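Local structure of MAGE domain-containing protein (Xenopus laevis, 7DG2) at residues B[13-21]-B[54-64]. The protein is a MAGE-family subunit, probably Nse3, that pairs with Nse1 and helps shape Nse4 within the DNA-binding Smc5/6 complex. Numbering follows the deposited sequence.
Sequences VGEVVQYLL and AQITLQQVFGF
In the first winged-helix half of the MAGE homology domain, helix 6-23 packs across helix 47-62 through Ala-54 and Leu-58; the axes of segments 13-21 and 54-62 approach to 9.2 Å and cross at -63°. Ala-54 marks the close end: its CB meets Val-16 CG1 at 3.6 Å and Val-17 CG2, while Val-13 CG1 touches the backbone N of Ala-54 at 3.7 Å. With CG1 of Val-17 anti to the backbone N (chi1 173°), that methyl is sent to Leu-58 CD2, leaving CG2 for Ala-54 and the CB and CG2 of Thr-57. Leu-58 forks between neighbours: CD1 presses on Leu-20 CD1 at 3.6 Å, and its side chain and that of Leu-21 slide past each other in opposite directions, CD2 to CD2 at 3.9 Å. Replacing Leu-58 by an alanine removes both methyls and would probably open a gap between the helices beside Val-17, Leu-20 and Leu-21. Leu-21 also divides its methyls, CD1 reaching Phe-62 CZ at 3.9 Å and CD2 the edge of the Phe-64 ring. Leu-12 of the Nse1 chain packs on Phe-62. Past Gly-63 strand 64-70 begins, and Phe-62 CB sits 3.6 Å above the centre of the Phe-64 ring.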
loop_
_atom_site.group_PDB
_atom_site.type_symbol
_atom_site.label_atom_id
_atom_site.label_comp_id
_atom_site.label_asym_id
_atom_site.label_seq_id
_atom_site.Cartn_x
_atom_site.Cartn_y
_atom_site.Cartn_z
ATOM N N VAL B 13 10.799 21.465 -0.471
ATOM C CA VAL B 13 10.651 20.542 0.652
ATOM C C VAL B 13 9.489 19.593 0.402
ATOM O O VAL B 13 9.604 18.380 0.600
ATOM C CB VAL B 13 10.470 21.310 1.974
ATOM C CG1 VAL B 13 10.080 20.355 3.096
ATOM C CG2 VAL B 13 11.782 22.035 2.335
ATOM N N GLY B 14 8.346 20.138 -0.020
ATOM C CA GLY B 14 7.204 19.287 -0.325
ATOM C C GLY B 14 7.504 18.276 -1.417
ATOM O O GLY B 14 7.078 17.120 -1.339
ATOM N N GLU B 15 8.243 18.695 -2.445
ATOM C CA GLU B 15 8.601 17.770 -3.517
ATOM C C GLU B 15 9.493 16.647 -3.005
ATOM O O GLU B 15 9.367 15.495 -3.436
ATOM C CB GLU B 15 9.279 18.540 -4.657
ATOM C CG GLU B 15 8.312 19.487 -5.343
ATOM C CD GLU B 15 8.973 20.540 -6.226
ATOM O OE1 GLU B 15 10.214 20.594 -6.306
ATOM O OE2 GLU B 15 8.227 21.336 -6.837
ATOM N N VAL B 16 10.430 16.966 -2.111
ATOM C CA VAL B 16 11.291 15.920 -1.565
ATOM C C VAL B 16 10.469 14.919 -0.757
ATOM O O VAL B 16 10.715 13.709 -0.811
ATOM C CB VAL B 16 12.418 16.539 -0.718
ATOM C CG1 VAL B 16 13.140 15.449 0.042
ATOM C CG2 VAL B 16 13.394 17.302 -1.637
ATOM N N VAL B 17 9.509 15.409 0.038
ATOM C CA VAL B 17 8.642 14.500 0.789
ATOM C C VAL B 17 7.888 13.591 -0.170
ATOM O O VAL B 17 7.823 12.375 0.023
ATOM C CB VAL B 17 7.678 15.285 1.696
ATOM C CG1 VAL B 17 6.659 14.342 2.358
ATOM C CG2 VAL B 17 8.459 16.061 2.749
ATOM N N GLN B 18 7.320 14.170 -1.229
ATOM C CA GLN B 18 6.606 13.349 -2.209
ATOM C C GLN B 18 7.526 12.296 -2.806
ATOM O O GLN B 18 7.134 11.135 -2.972
ATOM C CB GLN B 18 6.044 14.212 -3.333
ATOM C CG GLN B 18 4.931 15.138 -2.951
ATOM C CD GLN B 18 4.423 15.881 -4.167
ATOM O OE1 GLN B 18 4.819 17.024 -4.418
ATOM N NE2 GLN B 18 3.562 15.220 -4.956
ATOM N N TYR B 19 8.748 12.701 -3.156
ATOM C CA TYR B 19 9.700 11.782 -3.761
ATOM C C TYR B 19 10.048 10.653 -2.803
ATOM O O TYR B 19 10.105 9.485 -3.203
ATOM C CB TYR B 19 10.950 12.578 -4.156
ATOM C CG TYR B 19 12.047 11.815 -4.833
ATOM C CD1 TYR B 19 12.025 11.610 -6.204
ATOM C CD2 TYR B 19 13.141 11.353 -4.118
ATOM C CE1 TYR B 19 13.056 10.955 -6.833
ATOM C CE2 TYR B 19 14.165 10.685 -4.742
ATOM C CZ TYR B 19 14.118 10.485 -6.095
ATOM O OH TYR B 19 15.141 9.818 -6.736
ATOM N N LEU B 20 10.276 10.979 -1.524
ATOM C CA LEU B 20 10.603 9.932 -0.556
ATOM C C LEU B 20 9.474 8.908 -0.431
ATOM O O LEU B 20 9.718 7.692 -0.398
ATOM C CB LEU B 20 10.914 10.574 0.799
ATOM C CG LEU B 20 12.283 11.259 0.791
ATOM C CD1 LEU B 20 12.417 12.151 2.009
ATOM C CD2 LEU B 20 13.397 10.206 0.778
ATOM N N LEU B 21 8.229 9.379 -0.350
ATOM C CA LEU B 21 7.100 8.455 -0.270
ATOM C C LEU B 21 7.011 7.582 -1.515
ATOM O O LEU B 21 6.859 6.354 -1.426
ATOM C CB LEU B 21 5.804 9.243 -0.083
ATOM C CG LEU B 21 5.696 9.992 1.235
ATOM C CD1 LEU B 21 4.429 10.866 1.204
ATOM C CD2 LEU B 21 5.633 8.994 2.392
ATOM N N ALA B 54 12.308 18.135 5.080
ATOM C CA ALA B 54 11.512 16.995 4.630
ATOM C C ALA B 54 11.488 15.895 5.678
ATOM O O ALA B 54 10.443 15.274 5.921
ATOM C CB ALA B 54 12.059 16.457 3.302
ATOM N N GLN B 55 12.636 15.636 6.311
ATOM C CA GLN B 55 12.691 14.649 7.376
ATOM C C GLN B 55 11.760 15.028 8.520
ATOM O O GLN B 55 11.038 14.173 9.053
ATOM C CB GLN B 55 14.137 14.512 7.874
ATOM C CG GLN B 55 14.303 13.508 9.005
ATOM C CD GLN B 55 15.753 13.310 9.401
ATOM O OE1 GLN B 55 16.628 14.046 8.958
ATOM N NE2 GLN B 55 16.005 12.325 10.268
ATOM N N ILE B 56 11.737 16.314 8.887
ATOM C CA ILE B 56 10.869 16.760 9.978
ATOM C C ILE B 56 9.404 16.596 9.594
ATOM O O ILE B 56 8.580 16.182 10.418
ATOM C CB ILE B 56 11.205 18.212 10.372
ATOM C CG1 ILE B 56 12.618 18.275 10.972
ATOM C CG2 ILE B 56 10.171 18.770 11.354
ATOM C CD1 ILE B 56 12.886 17.233 12.077
ATOM N N THR B 57 9.051 16.905 8.337
ATOM C CA THR B 57 7.670 16.709 7.891
ATOM C C THR B 57 7.263 15.241 7.992
ATOM O O THR B 57 6.158 14.922 8.448
ATOM C CB THR B 57 7.494 17.201 6.448
ATOM O OG1 THR B 57 7.672 18.617 6.396
ATOM C CG2 THR B 57 6.092 16.858 5.929
ATOM N N LEU B 58 8.141 14.329 7.567
ATOM C CA LEU B 58 7.798 12.911 7.625
ATOM C C LEU B 58 7.637 12.435 9.068
ATOM O O LEU B 58 6.735 11.643 9.368
ATOM C CB LEU B 58 8.859 12.091 6.889
ATOM C CG LEU B 58 8.752 12.168 5.366
ATOM C CD1 LEU B 58 10.062 11.723 4.747
ATOM C CD2 LEU B 58 7.614 11.293 4.898
ATOM N N GLN B 59 8.485 12.934 9.981
ATOM C CA GLN B 59 8.329 12.608 11.402
ATOM C C GLN B 59 7.012 13.127 11.953
ATOM O O GLN B 59 6.282 12.399 12.635
ATOM C CB GLN B 59 9.476 13.206 12.220
ATOM C CG GLN B 59 10.804 12.602 11.932
ATOM C CD GLN B 59 11.916 13.252 12.746
ATOM O OE1 GLN B 59 11.665 14.103 13.606
ATOM N NE2 GLN B 59 13.146 12.853 12.476
ATOM N N GLN B 60 6.717 14.404 11.705
ATOM C CA GLN B 60 5.602 15.068 12.373
ATOM C C GLN B 60 4.258 14.657 11.795
ATOM O O GLN B 60 3.279 14.501 12.539
ATOM C CB GLN B 60 5.771 16.583 12.280
ATOM C CG GLN B 60 6.959 17.085 13.081
ATOM C CD GLN B 60 7.054 18.602 13.128
ATOM O OE1 GLN B 60 6.384 19.304 12.370
ATOM N NE2 GLN B 60 7.896 19.114 14.024
ATOM N N VAL B 61 4.181 14.501 10.478
ATOM C CA VAL B 61 2.888 14.223 9.849
ATOM C C VAL B 61 2.607 12.730 9.779
ATOM O O VAL B 61 1.479 12.295 10.028
ATOM C CB VAL B 61 2.832 14.874 8.456
ATOM C CG1 VAL B 61 1.498 14.580 7.788
ATOM C CG2 VAL B 61 3.072 16.385 8.571
ATOM N N PHE B 62 3.621 11.919 9.452
ATOM C CA PHE B 62 3.409 10.503 9.198
ATOM C C PHE B 62 3.893 9.589 10.309
ATOM O O PHE B 62 3.547 8.402 10.301
ATOM C CB PHE B 62 4.124 10.091 7.899
ATOM C CG PHE B 62 3.570 10.757 6.665
ATOM C CD1 PHE B 62 4.011 12.017 6.282
ATOM C CD2 PHE B 62 2.606 10.117 5.882
ATOM C CE1 PHE B 62 3.495 12.638 5.155
ATOM C CE2 PHE B 62 2.081 10.738 4.749
ATOM C CZ PHE B 62 2.535 11.999 4.387
ATOM N N GLY B 63 4.714 10.083 11.229
ATOM C CA GLY B 63 5.345 9.171 12.161
ATOM C C GLY B 63 6.379 8.286 11.504
ATOM O O GLY B 63 6.549 7.134 11.919
ATOM N N PHE B 64 7.065 8.793 10.472
ATOM C CA PHE B 64 8.100 8.068 9.742
ATOM C C PHE B 64 9.464 8.660 10.067
ATOM O O PHE B 64 9.619 9.879 10.111
ATOM C CB PHE B 64 7.947 8.169 8.220
ATOM C CG PHE B 64 6.721 7.517 7.654
ATOM C CD1 PHE B 64 5.846 6.786 8.437
ATOM C CD2 PHE B 64 6.466 7.631 6.294
ATOM C CE1 PHE B 64 4.721 6.188 7.881
ATOM C CE2 PHE B 64 5.337 7.049 5.732
ATOM C CZ PHE B 64 4.464 6.321 6.527
#